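Local coordinates for replicase polyprotein 1a (Avian infectious bronchitis virus, PDB 3LD1) that is of unknown function but, as part of nsp2 from a gammacoronavirus replicase polyprotein, probably assists virus replication in the infected cell, at residues 7-12 / 63-68; 14-19 / 35-40; 152-157 / 206-211; 260-265 / 347-352; 267-272 / 281-286. The protein carries 3 engineered substitutions. One frame throughout, in Å; residues are numbered along the deposited sequence.

Interaction 1. Residues 7-12 / 63-68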
# COMPACT_ATOMS: atom_id res chain seq x y z
N VAL A 7 -3.92 -34.87 -5.67
CA VAL A 7 -2.79 -34.14 -6.17
C VAL A 7 -1.71 -34.00 -5.15
O VAL A 7 -1.90 -33.43 -4.07
CB VAL A 7 -3.13 -32.84 -6.99
CG1 VAL A 7 -4.60 -32.48 -6.96
CG2 VAL A 7 -2.26 -31.75 -6.60
N SER A 8 -0.59 -34.60 -5.53
CA SER A 8 0.61 -34.60 -4.79
C SER A 8 0.98 -33.22 -4.23
O SER A 8 1.19 -32.25 -4.96
CB SER A 8 1.68 -35.10 -5.69
OG SER A 8 2.60 -35.72 -4.89
N LYS A 9 1.03 -33.16 -2.91
CA LYS A 9 1.33 -31.95 -2.16
C LYS A 9 2.63 -31.28 -2.59
O LYS A 9 2.72 -30.04 -2.52
CB LYS A 9 1.36 -32.24 -0.63
CG LYS A 9 -0.02 -32.39 0.03
CD LYS A 9 -0.01 -33.17 1.36
CE LYS A 9 -0.82 -32.43 2.42
NZ LYS A 9 -1.33 -33.47 3.23
N ASP A 10 3.59 -32.09 -3.06
CA ASP A 10 4.91 -31.60 -3.53
C ASP A 10 4.95 -31.13 -4.99
O ASP A 10 6.05 -30.81 -5.46
CB ASP A 10 6.00 -32.68 -3.36
CG ASP A 10 5.64 -33.98 -4.11
OD1 ASP A 10 6.48 -34.90 -4.22
OD2 ASP A 10 4.48 -34.06 -4.58
N ILE A 11 3.82 -31.11 -5.71
CA ILE A 11 3.95 -30.76 -7.14
C ILE A 11 4.77 -29.46 -7.37
O ILE A 11 4.65 -28.50 -6.57
CB ILE A 11 2.61 -30.68 -7.80
CG1 ILE A 11 1.67 -29.76 -7.01
CG2 ILE A 11 2.01 -32.12 -8.01
CD1 ILE A 11 0.46 -29.45 -7.83
N PRO A 12 5.61 -29.42 -8.43
CA PRO A 12 6.44 -28.19 -8.64
C PRO A 12 5.61 -26.98 -8.90
O PRO A 12 4.44 -27.12 -9.26
CB PRO A 12 7.39 -28.52 -9.81
CG PRO A 12 7.00 -29.90 -10.35
CD PRO A 12 5.88 -30.49 -9.41
N GLY A 63 -5.04 -33.08 -1.71
CA GLY A 63 -3.60 -33.13 -1.67
C GLY A 63 -3.17 -34.39 -0.95
O GLY A 63 -3.75 -34.75 0.09
N VAL A 64 -2.16 -35.07 -1.50
CA VAL A 64 -1.62 -36.22 -0.78
C VAL A 64 -0.11 -36.29 -0.80
O VAL A 64 0.57 -35.54 -1.51
CB VAL A 64 -2.13 -37.54 -1.33
CG1 VAL A 64 -3.68 -37.62 -1.23
CG2 VAL A 64 -1.58 -37.75 -2.79
N ASP A 65 0.40 -37.20 0.02
CA ASP A 65 1.82 -37.51 0.01
C ASP A 65 1.87 -38.94 -0.49
O ASP A 65 1.54 -39.20 -1.65
CB ASP A 65 2.47 -37.34 1.40
CG ASP A 65 2.54 -35.86 1.88
OD1 ASP A 65 2.77 -34.90 1.09
OD2 ASP A 65 2.42 -35.66 3.11
N LYS A 66 2.23 -39.88 0.38
CA LYS A 66 2.33 -41.29 0.02
C LYS A 66 0.92 -41.72 -0.25
O LYS A 66 0.03 -41.45 0.57
CB LYS A 66 2.91 -42.14 1.16
CG LYS A 66 4.46 -41.95 1.38
CD LYS A 66 5.12 -43.22 2.01
CE LYS A 66 5.56 -44.28 0.80
NZ LYS A 66 5.84 -45.64 1.54
N ILE A 67 0.70 -42.32 -1.43
CA ILE A 67 -0.64 -42.85 -1.74
C ILE A 67 -0.71 -44.27 -1.18
O ILE A 67 0.08 -45.15 -1.59
CB ILE A 67 -1.01 -42.82 -3.25
CG1 ILE A 67 -0.98 -41.39 -3.78
CG2 ILE A 67 -2.43 -43.31 -3.44
CD1 ILE A 67 -0.24 -41.25 -5.10
N THR A 68 -1.60 -44.43 -0.19
CA THR A 68 -2.19 -45.72 0.22
C THR A 68 -2.48 -46.56 -1.06
O THR A 68 -3.15 -46.06 -1.98
CB THR A 68 -3.53 -45.46 1.01
OG1 THR A 68 -4.17 -44.28 0.46
CG2 THR A 68 -3.30 -45.24 2.52
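Lys9 lays its aliphatic chain across the end of Asp65. The two side chains meet at a slant, with Lys9 CD 3.3 Å from Asp65 OD1 and Lys9 CB close to the same oxygen. The chain is bent at chi3 and chi4, and Lys9 NZ ends 4.3 Å from Asp65 OD2. That is beyond a salt bridge, though the opposite charges probably still attract. Nearer the backbone, Lys9 CG rests 3.9 Å from Gly63 C, against a residue with no side chain to keep it off.

The main chains beneath these groups form a parallel beta pairing in the middle of a mixed sheet. Strand 4-8 lies here between strands 57-64 and 74-76. Val7 is level with Gly63, and Ser8 with Val64. Val64 N donates to Val7 O at 3.1 Å. Lys9 N donates to Val64 O at 2.8 Å, almost straight at 178°. Gly63 CA also comes up to Val7 O in a CA-H...O contact.

Ser8 and Val64 project from one face of the sheet. Val7 projects from the other, where it meets Leu19 of helix 13-20. With OG anti to the backbone N (chi1 -151°), Ser8 reaches along its own chain, and Ser8 OG donates a short bond of 2.5 Å to Asp10 OD2. That bond spans part of the type I turn from Ser8 to Ile11, and Pro12 then stands at the N-cap of helix 13-20.

Interaction 2. Residues 14-19 / 35-40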
# COMPACT_ATOMS: atom_id res chain seq x y z
N GLN A 14 5.47 -24.86 -11.17
CA GLN A 14 4.90 -24.57 -12.49
C GLN A 14 3.67 -25.38 -12.74
O GLN A 14 2.87 -25.04 -13.59
CB GLN A 14 5.88 -24.90 -13.60
CG GLN A 14 6.32 -26.33 -13.52
CD GLN A 14 7.73 -26.47 -14.01
OE1 GLN A 14 8.59 -27.20 -13.39
NE2 GLN A 14 8.02 -25.76 -15.13
N LEU A 15 3.52 -26.45 -11.99
CA LEU A 15 2.56 -27.48 -12.33
C LEU A 15 1.42 -27.04 -11.49
O LEU A 15 0.25 -26.93 -11.96
CB LEU A 15 3.05 -28.86 -11.89
CG LEU A 15 1.96 -29.95 -12.06
CD1 LEU A 15 1.64 -30.14 -13.56
CD2 LEU A 15 2.35 -31.31 -11.44
N CYS A 16 1.77 -26.68 -10.27
CA CYS A 16 0.82 -26.09 -9.42
C CYS A 16 0.11 -24.90 -10.09
O CYS A 16 -1.12 -24.74 -10.02
CB CYS A 16 1.46 -25.63 -8.11
SG CYS A 16 -0.04 -25.32 -7.12
N ASP A 17 0.89 -24.07 -10.75
CA ASP A 17 0.34 -22.95 -11.50
C ASP A 17 -0.58 -23.40 -12.63
O ASP A 17 -1.70 -22.82 -12.84
CB ASP A 17 1.49 -22.11 -12.14
CG ASP A 17 2.15 -21.13 -11.16
OD1 ASP A 17 3.26 -20.68 -11.49
OD2 ASP A 17 1.54 -20.77 -10.13
N ALA A 18 -0.14 -24.41 -13.38
CA ALA A 18 -1.00 -24.81 -14.50
C ALA A 18 -2.30 -25.36 -13.96
O ALA A 18 -3.35 -25.06 -14.50
CB ALA A 18 -0.37 -25.78 -15.39
N LEU A 19 -2.22 -26.21 -12.92
CA LEU A 19 -3.44 -26.75 -12.28
C LEU A 19 -4.28 -25.55 -11.87
O LEU A 19 -5.33 -25.32 -12.43
CB LEU A 19 -3.10 -27.57 -11.06
CG LEU A 19 -4.25 -28.04 -10.14
CD1 LEU A 19 -5.31 -28.82 -10.92
CD2 LEU A 19 -3.66 -28.87 -8.98
N ALA A 35 -5.99 -13.42 -2.48
CA ALA A 35 -6.80 -14.17 -1.51
C ALA A 35 -7.22 -15.57 -2.04
O ALA A 35 -7.04 -16.63 -1.33
CB ALA A 35 -8.01 -13.31 -1.00
N VAL A 36 -7.69 -15.59 -3.28
CA VAL A 36 -8.15 -16.83 -3.92
C VAL A 36 -7.00 -17.87 -4.10
O VAL A 36 -7.18 -19.07 -3.80
CB VAL A 36 -8.83 -16.57 -5.29
CG1 VAL A 36 -9.39 -17.83 -5.81
CG2 VAL A 36 -9.97 -15.46 -5.19
N ARG A 37 -5.83 -17.43 -4.56
CA ARG A 37 -4.74 -18.36 -4.79
C ARG A 37 -4.21 -18.84 -3.43
O ARG A 37 -3.88 -20.00 -3.24
CB ARG A 37 -3.67 -17.72 -5.67
CG ARG A 37 -2.40 -18.58 -5.95
CD ARG A 37 -2.79 -19.88 -6.59
NE ARG A 37 -1.72 -20.92 -6.68
CZ ARG A 37 -0.86 -20.93 -7.69
NH1 ARG A 37 -0.92 -19.93 -8.56
NH2 ARG A 37 0.05 -21.88 -7.79
N GLN A 38 -4.18 -17.95 -2.45
CA GLN A 38 -3.71 -18.36 -1.12
C GLN A 38 -4.65 -19.44 -0.53
O GLN A 38 -4.18 -20.47 -0.07
CB GLN A 38 -3.48 -17.14 -0.19
CG GLN A 38 -3.77 -17.44 1.29
CD GLN A 38 -4.02 -16.13 2.12
OE1 GLN A 38 -3.08 -15.34 2.43
NE2 GLN A 38 -5.30 -15.90 2.47
N LYS A 39 -5.96 -19.23 -0.59
CA LYS A 39 -6.93 -20.27 -0.09
C LYS A 39 -6.72 -21.62 -0.78
O LYS A 39 -6.82 -22.73 -0.21
CB LYS A 39 -8.37 -19.80 -0.37
CG LYS A 39 -9.49 -20.70 0.11
CD LYS A 39 -10.87 -19.93 -0.00
CE LYS A 39 -11.99 -20.82 0.57
NZ LYS A 39 -12.97 -19.99 1.39
N PHE A 40 -6.45 -21.51 -2.06
CA PHE A 40 -6.37 -22.74 -2.79
C PHE A 40 -5.06 -23.47 -2.41
O PHE A 40 -5.07 -24.67 -2.11
CB PHE A 40 -6.54 -22.44 -4.28
CG PHE A 40 -6.11 -23.56 -5.17
CD1 PHE A 40 -7.05 -24.42 -5.73
CD2 PHE A 40 -4.75 -23.75 -5.48
CE1 PHE A 40 -6.65 -25.47 -6.62
CE2 PHE A 40 -4.33 -24.78 -6.34
CZ PHE A 40 -5.29 -25.63 -6.92
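This is a buried contact between two well-separated helices bridged by long side chains, close to the sheet near the N-terminus. The axes of segments 14-19 and 35-40 approach no nearer than 12.3 Å, at 115° to each other. A salt bridge spans the gap. Arg37 grips Asp17 end-on, with both terminal nitrogens on one oxygen: Arg37 NH1 and Arg37 NH2 each lie 3.0 Å from Asp17 OD2. That oxygen sits in the guanidinium plane, yet the carboxylate is turned 82° against it. Arg37 reaches so far because CG stands anti to the backbone N (chi1 177°), with a single bend at chi2.

Further partners fix both charges. Asp17 OD2 also accepts from Ala138 N, Asp17 OD1 accepts from Lys139 N, and Arg37 NE forms a salt bridge with Asp41. This buried carboxylate is thus well supplied with donors, which would favour its charged form.

Cys16 SG lies beside the ion pair and approaches Arg37 NH2 obliquely at 3.5 Å. The apolar part of the contact gathers at the edge of the Phe40 ring. Cys16 SG faces that edge, and Leu19 CG meets it 4.2 Å from Phe40 CZ.

Phe40 also meets the rings of Phe20 and of Phe52 on strand 50-54. Leu19 extends the apolar layer to Phe89 of helix 82-89 and Leu76 of strand 74-76.

Interaction 3. Residues 152-157 / 206-211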
# COMPACT_ATOMS: atom_id res chain seq x y z
N GLY A 152 4.45 0.79 -11.69
CA GLY A 152 3.72 1.82 -12.42
C GLY A 152 2.35 2.11 -11.84
O GLY A 152 2.03 3.28 -11.63
N GLU A 153 1.51 1.10 -11.59
CA GLU A 153 0.14 1.43 -11.09
C GLU A 153 0.25 2.08 -9.71
O GLU A 153 -0.34 3.15 -9.48
CB GLU A 153 -0.87 0.24 -11.08
CG GLU A 153 -1.36 -0.22 -12.50
CD GLU A 153 -1.50 -1.78 -12.62
OE1 GLU A 153 -2.30 -2.40 -11.86
OE2 GLU A 153 -0.81 -2.40 -13.49
N VAL A 154 1.07 1.48 -8.84
CA VAL A 154 1.17 1.92 -7.46
C VAL A 154 1.82 3.31 -7.39
O VAL A 154 1.30 4.21 -6.71
CB VAL A 154 1.91 0.90 -6.61
CG1 VAL A 154 2.24 1.45 -5.25
CG2 VAL A 154 1.09 -0.32 -6.51
N THR A 155 2.95 3.48 -8.10
CA THR A 155 3.58 4.79 -8.17
C THR A 155 2.52 5.86 -8.45
O THR A 155 2.30 6.74 -7.64
CB THR A 155 4.61 4.82 -9.22
OG1 THR A 155 5.58 3.83 -8.87
CG2 THR A 155 5.28 6.23 -9.33
N ALA A 156 1.85 5.71 -9.59
CA ALA A 156 0.70 6.55 -9.93
C ALA A 156 -0.31 6.81 -8.80
O ALA A 156 -0.51 7.93 -8.42
CB ALA A 156 -0.01 6.03 -11.18
N LYS A 157 -0.97 5.80 -8.27
CA LYS A 157 -1.90 6.04 -7.17
C LYS A 157 -1.28 6.90 -6.04
O LYS A 157 -2.02 7.55 -5.29
CB LYS A 157 -2.39 4.72 -6.59
CG LYS A 157 -3.12 3.76 -7.57
CD LYS A 157 -3.61 2.44 -6.86
CE LYS A 157 -4.39 1.54 -7.80
NZ LYS A 157 -5.00 0.48 -6.99
N ALA A 206 -1.02 -6.85 -2.49
CA ALA A 206 -2.35 -7.11 -2.02
C ALA A 206 -2.71 -5.98 -1.07
O ALA A 206 -3.81 -5.44 -1.13
CB ALA A 206 -2.42 -8.49 -1.26
N LYS A 207 -1.76 -5.58 -0.22
CA LYS A 207 -2.18 -4.69 0.86
C LYS A 207 -2.60 -3.40 0.26
O LYS A 207 -3.43 -2.69 0.83
CB LYS A 207 -1.17 -4.49 1.98
CG LYS A 207 -1.76 -3.73 3.19
CD LYS A 207 -0.85 -3.70 4.44
CE LYS A 207 -1.39 -2.76 5.56
NZ LYS A 207 -0.29 -2.49 6.57
N CYS A 208 -2.10 -3.11 -0.92
CA CYS A 208 -2.45 -1.86 -1.43
C CYS A 208 -3.09 -1.91 -2.78
O CYS A 208 -3.23 -0.88 -3.45
CB CYS A 208 -1.27 -0.94 -1.33
SG CYS A 208 0.05 -1.32 -2.35
N ALA A 209 -3.54 -3.11 -3.16
CA ALA A 209 -4.31 -3.24 -4.37
C ALA A 209 -5.43 -2.20 -4.36
O ALA A 209 -5.65 -1.52 -5.39
CB ALA A 209 -4.92 -4.62 -4.46
N LYS A 210 -6.12 -2.09 -3.20
CA LYS A 210 -7.47 -1.50 -3.12
C LYS A 210 -7.44 0.04 -3.15
O LYS A 210 -8.09 0.66 -3.97
CB LYS A 210 -8.20 -2.00 -1.85
CG LYS A 210 -9.61 -2.57 -2.08
CD LYS A 210 -9.59 -4.11 -2.09
CE LYS A 210 -10.97 -4.72 -2.50
NZ LYS A 210 -10.90 -6.11 -3.16
N SER A 211 -6.67 0.68 -2.26
CA SER A 211 -6.60 2.16 -2.22
C SER A 211 -5.23 2.50 -1.71
O SER A 211 -4.55 1.65 -1.11
CB SER A 211 -7.59 2.64 -1.19
OG SER A 211 -7.44 1.77 -0.06
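Helix 140-162 runs past the point where helix 194-207 gives way to a loop, and the backbones stay well apart, with Val154 CA 8.0 Å from Cys208 CA and Lys157 CA 7.9 Å from Ser211 CA. Cys208 is the first residue to leave helical geometry.

Lys157 does most of the bridging. Its CG stands anti to the carbonyl carbon (chi1 -58°), and the chain is extended from there to the tip. The ammonium arrives among the main-chain carbonyls of the loop. Lys157 NZ lies 2.6 Å from Ala209 O; the angle is too poor for a hydrogen bond, though the charge and the carbonyl oxygen are close. Two more carbonyl oxygens are farther off: Cys208 O is 4.2 Å from Lys157 NZ, and Lys210 O is 4.3 Å from it. Carbonyl oxygens just beyond a helix C-terminus carry partial negative charge, so the setting probably suits a positive group.

The apolar part is slight. Val154 CG2 faces Cys208 SG at 4.4 Å, one methyl against one sulfur. Ala209 and Lys210 start off away from helix 140-162, and the Lys210 ammonium forms a salt bridge with Asp29 instead.

The contact lies near the centre of the elongated chain, among helices on several sides. Val154 also packs on Phe181 of helix 174-185, and Thr155 touches Ile177 of that helix. Ala206 meets Phe34 of helix 30-46, while Ala209 rests on Tyr30 and Ala31 of the same helix.

Interaction 4. Residues 260-265 / 347-352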
# COMPACT_ATOMS: atom_id res chain seq x y z
N PHE A 260 3.69 20.85 8.75
CA PHE A 260 3.40 19.49 9.04
C PHE A 260 3.45 19.30 10.53
O PHE A 260 4.54 19.21 11.11
CB PHE A 260 4.46 18.62 8.36
CG PHE A 260 4.31 18.55 6.88
CD1 PHE A 260 4.89 19.49 6.06
CD2 PHE A 260 3.56 17.54 6.29
CE1 PHE A 260 4.70 19.43 4.66
CE2 PHE A 260 3.34 17.48 4.90
CZ PHE A 260 3.91 18.41 4.08
N PHE A 261 2.25 19.23 11.11
CA PHE A 261 2.02 19.20 12.51
C PHE A 261 1.91 17.75 12.93
O PHE A 261 2.14 16.86 12.12
CB PHE A 261 0.75 19.96 12.76
CG PHE A 261 0.96 21.45 12.85
CD1 PHE A 261 0.52 22.29 11.85
CD2 PHE A 261 1.65 22.02 13.94
CE1 PHE A 261 0.76 23.67 11.92
CE2 PHE A 261 1.87 23.37 14.01
CZ PHE A 261 1.43 24.20 12.97
N ARG A 262 1.59 17.46 14.19
CA ARG A 262 1.67 16.03 14.66
C ARG A 262 1.00 15.10 13.68
O ARG A 262 1.54 14.12 13.29
CB ARG A 262 1.07 15.82 16.07
CG ARG A 262 2.07 15.49 17.19
CD ARG A 262 2.28 16.66 18.13
NE ARG A 262 1.67 16.55 19.49
CZ ARG A 262 0.41 16.87 19.81
NH1 ARG A 262 -0.49 17.26 18.86
NH2 ARG A 262 0.01 16.78 21.09
N GLU A 263 -0.18 15.50 13.25
CA GLU A 263 -1.16 14.62 12.65
C GLU A 263 -1.84 15.23 11.50
O GLU A 263 -2.83 14.70 11.11
CB GLU A 263 -2.24 14.30 13.67
CG GLU A 263 -1.84 13.26 14.68
CD GLU A 263 -2.75 13.33 15.92
OE1 GLU A 263 -3.11 12.22 16.45
OE2 GLU A 263 -3.11 14.50 16.33
N ALA A 264 -1.35 16.33 10.94
CA ALA A 264 -2.00 16.98 9.80
C ALA A 264 -1.04 17.88 9.03
O ALA A 264 -0.07 18.40 9.61
CB ALA A 264 -3.21 17.82 10.25
N ALA A 265 -1.35 18.07 7.74
CA ALA A 265 -0.62 18.99 6.93
C ALA A 265 -1.52 20.13 6.55
O ALA A 265 -2.67 19.88 6.13
CB ALA A 265 -0.17 18.35 5.69
N LEU A 347 -6.32 21.67 15.39
CA LEU A 347 -5.41 20.53 15.41
C LEU A 347 -4.91 20.28 16.82
O LEU A 347 -5.02 21.16 17.66
CB LEU A 347 -4.23 20.90 14.59
CG LEU A 347 -4.15 20.56 13.11
CD1 LEU A 347 -5.48 20.50 12.26
CD2 LEU A 347 -3.21 21.52 12.56
N HIS A 348 -4.35 19.12 17.11
CA HIS A 348 -4.03 18.90 18.51
C HIS A 348 -2.60 19.36 18.97
O HIS A 348 -2.10 18.86 19.99
CB HIS A 348 -4.30 17.46 18.92
CG HIS A 348 -5.67 16.97 18.58
ND1 HIS A 348 -5.92 15.67 18.24
CD2 HIS A 348 -6.86 17.60 18.56
CE1 HIS A 348 -7.21 15.50 18.02
NE2 HIS A 348 -7.80 16.67 18.18
N ASP A 349 -1.95 20.29 18.27
CA ASP A 349 -0.66 20.72 18.78
C ASP A 349 -0.72 21.78 19.87
O ASP A 349 -0.26 22.92 19.68
CB ASP A 349 0.25 21.11 17.65
CG ASP A 349 0.35 20.01 16.64
OD1 ASP A 349 -0.64 19.82 15.94
OD2 ASP A 349 1.38 19.31 16.57
N VAL A 350 -1.25 21.38 21.02
CA VAL A 350 -1.65 22.33 22.01
C VAL A 350 -0.44 23.00 22.69
O VAL A 350 0.42 22.31 23.19
CB VAL A 350 -2.60 21.71 23.05
CG1 VAL A 350 -3.07 22.80 24.04
CG2 VAL A 350 -3.82 21.12 22.39
N HIS A 351 -0.39 24.33 22.68
CA HIS A 351 0.59 25.09 23.46
C HIS A 351 -0.03 25.89 24.63
O HIS A 351 -1.16 26.36 24.55
CB HIS A 351 1.41 25.99 22.53
CG HIS A 351 2.29 25.24 21.56
ND1 HIS A 351 1.80 24.37 20.62
CD2 HIS A 351 3.64 25.26 21.38
CE1 HIS A 351 2.80 23.86 19.91
NE2 HIS A 351 3.94 24.36 20.37
N CYS A 352 0.72 26.09 25.72
CA CYS A 352 0.24 26.89 26.82
C CYS A 352 0.26 28.35 26.49
O CYS A 352 1.16 28.81 25.74
CB CYS A 352 1.12 26.72 28.03
SG CYS A 352 1.29 25.04 28.55
O HOH W 1 -4.03 17.16 15.11
O HOH W 2 -1.79 17.84 14.43
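Arg262 slides past Asp349, the two side chains pointing in opposite directions. Arg262 CB lies 3.5 Å from Asp349 OD2. CG is a little farther from that oxygen, and then Arg262 CD comes back to 3.2 Å from Asp349 OD2. Bends at chi2 and chi3 fold the chain round the carboxylate in this way. NE passes on, and CZ comes up to the carbonyl oxygen of His348. At the tip, Arg262 NH1 makes a weak hydrogen bond to His348 O; the distance is short, 2.5 Å, and the angle of 132° is poor. Arg262 NH1 also forms a salt bridge to Asp349 OD2 at 3.6 Å, with the guanidinium and carboxylate planes 52° apart.

Asp349 OD2 has a firmer partner in the backbone. Arg262 N donates to the syn lone pair of Asp349 OD2 at 3.0 Å. The other oxygen, OD1, takes a water that also accepts from Glu263 N. A second water joins Glu263 OE2 to His348 N.

The apolar contacts centre on Leu347. Leu347 CD2 lies 3.9 Å from Phe261 CD1, and these two side chains cross at about a right angle. Leu347 CD1 lies 4.0 Å from Ala264 CB. Phe261 also leans on the Asp349 carboxylate and packs on Pro340.

Phe261 N bonds Ala264 O and closes the loop of a beta hairpin between strands 258-260 and 265-269. This loop docks on an inverse gamma turn centred on Asp349, in a break of strand 345-355, and so ties two sheets together.

Interaction 5. Residues 267-272 / 281-286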
# COMPACT_ATOMS: atom_id res chain seq x y z
N LYS A 267 -1.43 23.96 4.34
CA LYS A 267 -0.73 25.07 3.74
C LYS A 267 -0.86 26.36 4.56
O LYS A 267 -1.96 26.66 5.15
CB LYS A 267 -1.23 25.40 2.36
CG LYS A 267 -2.53 24.88 1.93
CD LYS A 267 -2.63 25.20 0.43
CE LYS A 267 -2.04 26.61 0.13
NZ LYS A 267 -0.63 26.58 -0.45
N ILE A 268 0.26 27.10 4.55
CA ILE A 268 0.38 28.37 5.17
C ILE A 268 -0.08 29.38 4.15
O ILE A 268 0.43 29.41 3.05
CB ILE A 268 1.85 28.66 5.48
CG1 ILE A 268 2.49 27.56 6.31
CG2 ILE A 268 2.01 29.99 6.20
CD1 ILE A 268 3.88 27.22 5.71
N VAL A 269 -0.98 30.26 4.50
CA VAL A 269 -1.31 31.30 3.55
C VAL A 269 -0.99 32.65 4.16
O VAL A 269 -1.36 32.94 5.35
CB VAL A 269 -2.79 31.22 3.07
CG1 VAL A 269 -3.44 29.84 3.35
CG2 VAL A 269 -3.60 32.21 3.71
N ASP A 270 -0.26 33.48 3.38
CA ASP A 270 0.10 34.79 3.84
C ASP A 270 -1.13 35.64 3.72
O ASP A 270 -1.90 35.46 2.84
CB ASP A 270 1.19 35.41 2.98
CG ASP A 270 2.51 34.63 3.02
OD1 ASP A 270 3.34 34.95 2.15
OD2 ASP A 270 2.74 33.74 3.90
N ASN A 271 -1.29 36.61 4.61
CA ASN A 271 -2.38 37.59 4.49
C ASN A 271 -3.76 36.95 4.38
O ASN A 271 -4.49 37.19 3.39
CB ASN A 271 -2.13 38.56 3.33
CG ASN A 271 -0.83 39.27 3.47
OD1 ASN A 271 -0.69 40.12 4.31
ND2 ASN A 271 0.14 38.89 2.64
N ILE A 272 -4.10 36.13 5.38
CA ILE A 272 -5.41 35.45 5.36
C ILE A 272 -6.41 36.58 5.36
O ILE A 272 -6.18 37.63 5.94
CB ILE A 272 -5.69 34.54 6.52
CG1 ILE A 272 -5.91 35.36 7.79
CG2 ILE A 272 -4.56 33.50 6.69
CD1 ILE A 272 -5.59 34.63 8.99
N GLY A 281 -2.25 32.18 8.12
CA GLY A 281 -3.10 31.12 8.63
C GLY A 281 -2.86 29.75 8.02
O GLY A 281 -1.97 29.55 7.20
N PHE A 282 -3.68 28.80 8.43
CA PHE A 282 -3.49 27.46 7.96
C PHE A 282 -4.73 26.92 7.27
O PHE A 282 -5.86 27.29 7.64
CB PHE A 282 -3.11 26.56 9.11
CG PHE A 282 -2.01 27.13 10.04
CD1 PHE A 282 -0.67 27.26 9.61
CD2 PHE A 282 -2.33 27.52 11.37
CE1 PHE A 282 0.31 27.69 10.48
CE2 PHE A 282 -1.36 27.98 12.25
CZ PHE A 282 -0.03 28.04 11.81
N GLU A 283 -4.49 26.10 6.23
CA GLU A 283 -5.54 25.32 5.49
C GLU A 283 -5.16 23.85 5.40
O GLU A 283 -4.22 23.51 4.62
CB GLU A 283 -5.70 25.81 4.05
CG GLU A 283 -6.78 26.83 3.78
CD GLU A 283 -6.63 27.49 2.38
OE1 GLU A 283 -6.86 28.71 2.23
OE2 GLU A 283 -6.20 26.79 1.42
N VAL A 284 -5.89 22.99 6.13
CA VAL A 284 -5.67 21.55 6.14
C VAL A 284 -5.64 21.04 4.71
O VAL A 284 -6.48 21.45 3.90
CB VAL A 284 -6.84 20.78 6.92
CG1 VAL A 284 -6.96 19.31 6.54
CG2 VAL A 284 -6.61 20.82 8.31
N VAL A 285 -4.72 20.12 4.40
CA VAL A 285 -4.78 19.38 3.12
C VAL A 285 -4.74 17.86 3.38
O VAL A 285 -3.99 17.40 4.28
CB VAL A 285 -3.69 19.88 2.11
CG1 VAL A 285 -4.03 21.29 1.52
CG2 VAL A 285 -2.33 19.89 2.72
N GLY A 286 -5.58 17.10 2.66
CA GLY A 286 -5.53 15.68 2.71
C GLY A 286 -6.09 15.25 4.02
O GLY A 286 -6.97 15.91 4.57
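Ile272 CG2 presses on the backbone of Gly281. Its distance of 3.0 Å from Gly281 N is unusually short, and the exact value is doubtful at 2.5 Å resolution. Gly281 brings no side chain of its own here. The main chains around it are bonded in a close ladder. Val269 N donates to Gly281 O, and Gly281 N returns a bond to Val269 O, each at 3.0 Å. A second such pair joins the next residues but one: Lys267 N donates to Glu283 O and Glu283 N to Lys267 O, each at 2.8 Å.

This is an antiparallel beta hairpin. Residues 267-269 and 281-285 run at 147°, closer to antiparallel than parallel, and strand 281-285 is one edge of its four-stranded sheet within this chain. Between the two bonded pairs, Ile268 and Phe282 form a non-hydrogen-bonded pair. Their side chains stand on one face, where the Phe282 ring also meets His325.

Further along the face that carries Val269, toward Lys267 and Glu283, the packing is looser. Lys267 and Glu283 lie side by side and point the same way, with Lys267 CG 3.9 Å from Glu283 CB. Their ends part, and Lys267 NZ stays 5.9 Å from Glu283 OE2. The Val269 side chain crosses that of Glu283 at about a right angle, with Val269 CG1 3.8 Å from Glu283 OE1. The Val285 side chain crosses Lys267 likewise, CG1 against Lys267 CG. Glu283 itself is exposed to solvent.

The contacts come in two groups along an elongated chain. Interaction 2 is nested inside the loop closed by interaction 1. They touch where Ile11 packs on Cys16 and Val7 on Leu19, so strand 4-8 and helix 13-20 join sheet and helices near the N-terminus. Interaction 5 is nested likewise inside interaction 4, centres about 14 Å apart. Strand 265-269 links them. Both lie in the C-terminal beta region. In chain order come interactions 1 and 2, then 3, then 4 and 5. Interaction 3 lies between, in the helical middle, its centre about 23 Å from interaction 2 and 29 Å from interactions 4 and 5. Interactions 1 and 5 are about 64 Å apart, centre to centre.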